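Local atomic coordinates of rhamnonate dehydratase (Gibberella zeae PH-1, PDB entry 3FXG), a protein that probably dehydrates L-rhamnonate to the 2-keto-3-deoxy acid, as a magnesium-dependent member of the enolase superfamily. Residues Ile219-Tyr224 against Leu242-Trp247; Trp246-Leu251 against Lys270-Glu275. All coordinates share one frame; numbering follows the deposited sequence.

Interaction 1 of 2, residues Ile219-Tyr224 against Leu242-Trp247. With MG (magnesium ion), chain I.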
loop_
_atom_site.group_PDB
_atom_site.type_symbol
_atom_site.label_atom_id
_atom_site.label_comp_id
_atom_site.label_asym_id
_atom_site.label_seq_id
_atom_site.Cartn_x
_atom_site.Cartn_y
_atom_site.Cartn_z
ATOM N N ILE A 219 -29.405 -0.907 -21.333
ATOM C CA ILE A 219 -28.570 -1.110 -22.509
ATOM C C ILE A 219 -27.132 -1.312 -22.049
ATOM O O ILE A 219 -26.589 -0.492 -21.306
ATOM C CB ILE A 219 -28.604 0.109 -23.461
ATOM C CG1 ILE A 219 -29.988 0.237 -24.097
ATOM C CG2 ILE A 219 -27.534 -0.039 -24.545
ATOM C CD1 ILE A 219 -30.126 1.432 -25.012
HETATM N N MSE A 220 -26.530 -2.412 -22.484
HETATM C CA MSE A 220 -25.149 -2.728 -22.146
HETATM C C MSE A 220 -24.332 -2.637 -23.435
HETATM O O MSE A 220 -24.883 -2.757 -24.528
HETATM C CB MSE A 220 -25.050 -4.142 -21.562
HETATM C CG MSE A 220 -25.727 -4.322 -20.203
HETATM SE SE MSE A 220 -27.677 -4.305 -20.246
HETATM C CE MSE A 220 -27.995 -6.216 -20.226
ATOM N N VAL A 221 -23.026 -2.426 -23.314
ATOM C CA VAL A 221 -22.176 -2.318 -24.494
ATOM C C VAL A 221 -21.032 -3.323 -24.473
ATOM O O VAL A 221 -20.229 -3.344 -23.538
ATOM C CB VAL A 221 -21.583 -0.893 -24.616
ATOM C CG1 VAL A 221 -20.762 -0.772 -25.893
ATOM C CG2 VAL A 221 -22.714 0.141 -24.602
ATOM N N ASP A 222 -20.960 -4.156 -25.505
ATOM C CA ASP A 222 -19.900 -5.155 -25.602
ATOM C C ASP A 222 -18.767 -4.579 -26.438
ATOM O O ASP A 222 -18.991 -4.109 -27.554
ATOM C CB ASP A 222 -20.427 -6.432 -26.251
ATOM C CG ASP A 222 -19.465 -7.596 -26.106
ATOM O OD1 ASP A 222 -18.335 -7.512 -26.631
ATOM O OD2 ASP A 222 -19.841 -8.596 -25.463
ATOM N N CYS A 223 -17.551 -4.625 -25.902
ATOM C CA CYS A 223 -16.393 -4.070 -26.594
ATOM C C CYS A 223 -15.394 -5.102 -27.128
ATOM O O CYS A 223 -14.351 -4.739 -27.674
ATOM C CB CYS A 223 -15.687 -3.069 -25.674
ATOM S SG CYS A 223 -16.763 -1.706 -25.112
ATOM N N TYR A 224 -15.725 -6.380 -26.972
ATOM C CA TYR A 224 -14.898 -7.491 -27.447
ATOM C C TYR A 224 -13.378 -7.269 -27.334
ATOM O O TYR A 224 -12.665 -7.284 -28.340
ATOM C CB TYR A 224 -15.278 -7.817 -28.904
ATOM C CG TYR A 224 -14.817 -9.179 -29.393
ATOM C CD1 TYR A 224 -15.298 -10.355 -28.810
ATOM C CD2 TYR A 224 -13.885 -9.293 -30.425
ATOM C CE1 TYR A 224 -14.857 -11.614 -29.243
ATOM C CE2 TYR A 224 -13.437 -10.543 -30.863
ATOM C CZ TYR A 224 -13.924 -11.697 -30.267
ATOM O OH TYR A 224 -13.459 -12.927 -30.679
ATOM N N LEU A 242 -26.189 8.792 -21.578
ATOM C CA LEU A 242 -26.913 7.691 -22.209
ATOM C C LEU A 242 -27.281 6.608 -21.198
ATOM O O LEU A 242 -27.973 5.643 -21.527
ATOM C CB LEU A 242 -26.079 7.093 -23.346
ATOM C CG LEU A 242 -25.694 8.058 -24.472
ATOM C CD1 LEU A 242 -25.005 7.287 -25.590
ATOM C CD2 LEU A 242 -26.938 8.758 -25.007
ATOM N N ASN A 243 -26.806 6.777 -19.968
ATOM C CA ASN A 243 -27.076 5.846 -18.880
ATOM C C ASN A 243 -26.821 4.375 -19.219
ATOM O O ASN A 243 -27.680 3.521 -18.996
ATOM C CB ASN A 243 -28.521 6.029 -18.403
ATOM C CG ASN A 243 -28.784 7.427 -17.854
ATOM O OD1 ASN A 243 -29.934 7.822 -17.649
ATOM N ND2 ASN A 243 -27.715 8.179 -17.607
ATOM N N ILE A 244 -25.639 4.080 -19.746
ATOM C CA ILE A 244 -25.277 2.706 -20.092
ATOM C C ILE A 244 -25.211 1.860 -18.817
ATOM O O ILE A 244 -24.594 2.261 -17.833
ATOM C CB ILE A 244 -23.906 2.665 -20.819
ATOM C CG1 ILE A 244 -23.993 3.464 -22.124
ATOM C CG2 ILE A 244 -23.487 1.227 -21.096
ATOM C CD1 ILE A 244 -25.087 2.995 -23.070
ATOM N N ASN A 245 -25.850 0.692 -18.838
ATOM C CA ASN A 245 -25.873 -0.195 -17.674
ATOM C C ASN A 245 -24.466 -0.687 -17.324
ATOM O O ASN A 245 -24.024 -0.564 -16.179
ATOM C CB ASN A 245 -26.793 -1.390 -17.940
ATOM C CG ASN A 245 -27.142 -2.149 -16.670
ATOM O OD1 ASN A 245 -27.492 -3.329 -16.715
ATOM N ND2 ASN A 245 -27.061 -1.470 -15.534
ATOM N N TRP A 246 -23.770 -1.262 -18.297
ATOM C CA TRP A 246 -22.402 -1.703 -18.061
ATOM C C TRP A 246 -21.620 -1.815 -19.359
ATOM O O TRP A 246 -22.196 -1.978 -20.438
ATOM C CB TRP A 246 -22.352 -3.030 -17.278
ATOM C CG TRP A 246 -22.580 -4.304 -18.067
ATOM C CD1 TRP A 246 -21.811 -4.793 -19.090
ATOM C CD2 TRP A 246 -23.599 -5.286 -17.830
ATOM N NE1 TRP A 246 -22.288 -6.019 -19.498
ATOM C CE2 TRP A 246 -23.383 -6.344 -18.741
ATOM C CE3 TRP A 246 -24.673 -5.374 -16.932
ATOM C CZ2 TRP A 246 -24.205 -7.480 -18.782
ATOM C CZ3 TRP A 246 -25.491 -6.504 -16.971
ATOM C CH2 TRP A 246 -25.249 -7.541 -17.892
ATOM N N TRP A 247 -20.301 -1.707 -19.236
ATOM C CA TRP A 247 -19.391 -1.794 -20.369
ATOM C C TRP A 247 -18.651 -3.116 -20.248
ATOM O O TRP A 247 -17.977 -3.371 -19.243
ATOM C CB TRP A 247 -18.419 -0.615 -20.340
ATOM C CG TRP A 247 -19.112 0.702 -20.524
ATOM C CD1 TRP A 247 -19.768 1.428 -19.572
ATOM C CD2 TRP A 247 -19.248 1.430 -21.749
ATOM N NE1 TRP A 247 -20.304 2.565 -20.129
ATOM C CE2 TRP A 247 -19.998 2.591 -21.465
ATOM C CE3 TRP A 247 -18.805 1.213 -23.062
ATOM C CZ2 TRP A 247 -20.319 3.535 -22.447
ATOM C CZ3 TRP A 247 -19.125 2.156 -24.040
ATOM C CH2 TRP A 247 -19.874 3.300 -23.723
HETATM MG MG MG I . -19.047 -10.409 -24.441
HETATM O O HOH W 1 -29.006 1.273 -19.154
HETATM O O HOH W 2 -17.133 -9.648 -25.433
HETATM O O HOH W 3 -21.127 -11.639 -25.005
#

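Interaction 2 of 2, residues Trp246-Leu251 against Lys270-Glu275. With MG (magnesium ion), chain I.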
loop_
_atom_site.group_PDB
_atom_site.type_symbol
_atom_site.label_atom_id
_atom_site.label_comp_id
_atom_site.label_asym_id
_atom_site.label_seq_id
_atom_site.Cartn_x
_atom_site.Cartn_y
_atom_site.Cartn_z
ATOM N N TRP A 246 -23.770 -1.262 -18.297
ATOM C CA TRP A 246 -22.402 -1.703 -18.061
ATOM C C TRP A 246 -21.620 -1.815 -19.359
ATOM O O TRP A 246 -22.196 -1.978 -20.438
ATOM C CB TRP A 246 -22.352 -3.030 -17.278
ATOM C CG TRP A 246 -22.580 -4.304 -18.067
ATOM C CD1 TRP A 246 -21.811 -4.793 -19.090
ATOM C CD2 TRP A 246 -23.599 -5.286 -17.830
ATOM N NE1 TRP A 246 -22.288 -6.019 -19.498
ATOM C CE2 TRP A 246 -23.383 -6.344 -18.741
ATOM C CE3 TRP A 246 -24.673 -5.374 -16.932
ATOM C CZ2 TRP A 246 -24.205 -7.480 -18.782
ATOM C CZ3 TRP A 246 -25.491 -6.504 -16.971
ATOM C CH2 TRP A 246 -25.249 -7.541 -17.892
ATOM N N TRP A 247 -20.301 -1.707 -19.236
ATOM C CA TRP A 247 -19.391 -1.794 -20.369
ATOM C C TRP A 247 -18.651 -3.116 -20.248
ATOM O O TRP A 247 -17.977 -3.371 -19.243
ATOM C CB TRP A 247 -18.419 -0.615 -20.340
ATOM C CG TRP A 247 -19.112 0.702 -20.524
ATOM C CD1 TRP A 247 -19.768 1.428 -19.572
ATOM C CD2 TRP A 247 -19.248 1.430 -21.749
ATOM N NE1 TRP A 247 -20.304 2.565 -20.129
ATOM C CE2 TRP A 247 -19.998 2.591 -21.465
ATOM C CE3 TRP A 247 -18.805 1.213 -23.062
ATOM C CZ2 TRP A 247 -20.319 3.535 -22.447
ATOM C CZ3 TRP A 247 -19.125 2.156 -24.040
ATOM C CH2 TRP A 247 -19.874 3.300 -23.723
ATOM N N GLU A 248 -18.775 -3.945 -21.281
ATOM C CA GLU A 248 -18.191 -5.283 -21.287
ATOM C C GLU A 248 -16.899 -5.501 -22.071
ATOM O O GLU A 248 -16.757 -5.060 -23.213
ATOM C CB GLU A 248 -19.254 -6.272 -21.775
ATOM C CG GLU A 248 -18.863 -7.733 -21.664
ATOM C CD GLU A 248 -20.056 -8.654 -21.839
ATOM O OE1 GLU A 248 -21.133 -8.336 -21.291
ATOM O OE2 GLU A 248 -19.916 -9.694 -22.513
ATOM N N GLU A 249 -15.974 -6.217 -21.437
ATOM C CA GLU A 249 -14.672 -6.558 -22.009
ATOM C C GLU A 249 -14.014 -5.416 -22.775
ATOM O O GLU A 249 -13.614 -5.578 -23.929
ATOM C CB GLU A 249 -14.801 -7.793 -22.914
ATOM C CG GLU A 249 -13.549 -8.673 -22.899
ATOM C CD GLU A 249 -13.684 -9.955 -23.713
ATOM O OE1 GLU A 249 -12.804 -10.832 -23.568
ATOM O OE2 GLU A 249 -14.650 -10.087 -24.500
ATOM N N CYS A 250 -13.897 -4.261 -22.127
ATOM C CA CYS A 250 -13.278 -3.093 -22.743
ATOM C C CYS A 250 -11.805 -3.314 -23.048
ATOM O O CYS A 250 -11.301 -2.849 -24.068
ATOM C CB CYS A 250 -13.395 -1.877 -21.825
ATOM S SG CYS A 250 -15.076 -1.334 -21.521
ATOM N N LEU A 251 -11.121 -4.030 -22.162
ATOM C CA LEU A 251 -9.694 -4.277 -22.329
ATOM C C LEU A 251 -9.332 -5.686 -22.772
ATOM O O LEU A 251 -10.145 -6.612 -22.717
ATOM C CB LEU A 251 -8.964 -3.991 -21.014
ATOM C CG LEU A 251 -9.225 -2.636 -20.348
ATOM C CD1 LEU A 251 -8.443 -2.557 -19.034
ATOM C CD2 LEU A 251 -8.816 -1.512 -21.284
ATOM N N LYS A 270 -20.434 0.634 -14.184
ATOM C CA LYS A 270 -20.180 -0.800 -14.126
ATOM C C LYS A 270 -19.352 -1.326 -15.296
ATOM O O LYS A 270 -19.574 -0.956 -16.452
ATOM C CB LYS A 270 -21.508 -1.570 -14.063
ATOM C CG LYS A 270 -22.359 -1.247 -12.835
ATOM C CD LYS A 270 -23.406 -2.331 -12.589
ATOM C CE LYS A 270 -24.591 -2.200 -13.521
ATOM N NZ LYS A 270 -25.426 -1.024 -13.155
ATOM N N PHE A 271 -18.398 -2.197 -14.979
ATOM C CA PHE A 271 -17.534 -2.813 -15.980
ATOM C C PHE A 271 -17.528 -4.319 -15.762
ATOM O O PHE A 271 -17.589 -4.782 -14.622
ATOM C CB PHE A 271 -16.116 -2.253 -15.859
ATOM C CG PHE A 271 -16.022 -0.808 -16.233
ATOM C CD1 PHE A 271 -15.923 -0.431 -17.569
ATOM C CD2 PHE A 271 -16.118 0.180 -15.259
ATOM C CE1 PHE A 271 -15.927 0.914 -17.933
ATOM C CE2 PHE A 271 -16.124 1.530 -15.610
ATOM C CZ PHE A 271 -16.030 1.896 -16.953
ATOM N N THR A 272 -17.465 -5.079 -16.854
ATOM C CA THR A 272 -17.464 -6.536 -16.771
ATOM C C THR A 272 -16.449 -7.118 -17.746
ATOM O O THR A 272 -15.961 -6.422 -18.636
ATOM C CB THR A 272 -18.852 -7.123 -17.129
ATOM O OG1 THR A 272 -19.044 -7.060 -18.550
ATOM C CG2 THR A 272 -19.967 -6.331 -16.447
ATOM N N THR A 273 -16.131 -8.396 -17.569
ATOM C CA THR A 273 -15.195 -9.083 -18.452
ATOM C C THR A 273 -15.059 -10.527 -17.993
ATOM O O THR A 273 -15.691 -10.933 -17.013
ATOM C CB THR A 273 -13.797 -8.419 -18.429
ATOM O OG1 THR A 273 -12.968 -9.010 -19.435
ATOM C CG2 THR A 273 -13.128 -8.614 -17.066
ATOM N N GLY A 274 -14.253 -11.304 -18.711
ATOM C CA GLY A 274 -14.028 -12.680 -18.310
ATOM C C GLY A 274 -14.285 -13.802 -19.300
ATOM O O GLY A 274 -13.839 -14.920 -19.064
ATOM N N GLU A 275 -14.982 -13.543 -20.402
ATOM C CA GLU A 275 -15.251 -14.633 -21.332
ATOM C C GLU A 275 -13.979 -15.223 -21.931
ATOM O O GLU A 275 -13.980 -16.363 -22.389
ATOM C CB GLU A 275 -16.229 -14.200 -22.429
ATOM C CG GLU A 275 -15.742 -13.144 -23.395
ATOM C CD GLU A 275 -16.880 -12.613 -24.255
ATOM O OE1 GLU A 275 -16.777 -12.668 -25.502
ATOM O OE2 GLU A 275 -17.884 -12.144 -23.671
HETATM MG MG MG I . -19.047 -10.409 -24.441
HETATM O O HOH W 4 -15.161 -3.855 -19.411
HETATM O O HOH W 5 -12.243 -11.803 -20.974
HETATM O O HOH W 2 -17.133 -9.648 -25.433
HETATM O O HOH W 6 -11.536 -6.828 -20.447
HETATM O O HOH W 3 -21.127 -11.639 -25.005
#

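Interaction 1 of 2, residues Ile219-Tyr224 against Leu242-Trp247
In the beta-alpha-beta unit formed by strand 219-222, helix 229-238 and strand 246-248, M220 and W246 meet on one face of this parallel strand pair while V221 and W247 meet on the other. M220 CG sits over the indole, 3.4 Å from the centroid of the six-membered ring of W246 and 16° off its normal, a CH-pi contact. Bends at chi2 and chi3 of the selenomethionine carry SE over the same face in a Met-aromatic contact and bring CE to the ring's far rim, 3.8 Å from W246 CH2. On the opposite side of the sheet V221 lies alongside W247, its CB over the rim of the indole at 3.8 Å from W247 CE3; C223 SG comes to the edge of that ring. I244 CG2 crowds in, 3.8 Å from V221 CG2. Two backbone bonds fix the parallel pairing, V221 N to W246 O at 3.0 Å and N245 N to I219 O at 2.8 Å. Such neighbouring strands build the barrel of the enolase superfamily, whose metal ligands stand at the C-terminal ends of the strands. Here D222, with its CG anti to the backbone N (chi1 -168°), binds magnesium through OD2 at 2.2 Å. Its other oxygen, OD1, accepts from Y224 N in an Asx turn and from a metal-bound water, two bonds that restrain the carboxylate's rotation.

Interaction 2 of 2, residues Trp246-Leu251 against Lys270-Glu275
E248 and E275 reach the same magnesium ion from the end of strand 246-248 and from the loop that follows strand 270-273, chains crossing at about a right angle, carboxylate planes 70° apart. Each gives one oxygen: E248 OE2 and E275 OE2 both lie 2.2 Å from the metal, whose charge probably offsets the closeness of the two acids. The other oxygen of E248, OE1, takes the indole N-H of W246 on its anti lone pair, nearly in the ring plane, forms a salt bridge with K185 and accepts a hydrogen bond from Q296; the carboxylate is therefore fixed at both ends. E249 also crosses E275, and their like-charged carboxylates, planes 53° apart, come close without a bond, E249 OE2 3.5 Å from E275 OE1. E249 OE2 accepts instead from a metal-bound water, while E249 OE1 bonds H276.

On the same face of the sheet as W246 and E248, T272 divides its two branches. CG2 lies over the five-membered ring of W246, 3.7 Å from its centroid, whereas OG1, set between the backbone N and the carbonyl carbon (chi1 75°), faces E248 CG at 3.2 Å and bonds Q296. On the other face W247 and F271 run side by side, with F271 CD1 3.7 Å from W247 CB; the rings barely overlap. W247 N to K270 O and T272 N to W247 O (3.0 Å each) pair the strands, and E249 N to T272 O continues beyond them. Helix 259-265 packs on F271, helix 229-238 on W247, C250 and F271, and strand 219-222 flanks strand 246-248 across from strand 270-273.

In the fold
The centres of interactions 1 and 2 lie about 9 Å apart, and strand 246-248 serves both, contributing W246 and W247 to each. Along the chain, strands 219-222, 246-248 and 270-273 follow one another as parallel neighbours in the barrel sheet, joined by helices 229-238 and 259-265: two successive beta-alpha-beta units of the barrel domain. The interactions also touch directly, through probable backbone hydrogen bonds from E248 N to V221 O and from C223 N to E248 O. The consequence is a general one for this superfamily: the C-terminal ends of successive strands, or the loop just beyond, each deliver one acid, here D222, E248 and E275, so a metal site is assembled from the regular spacing of the barrel.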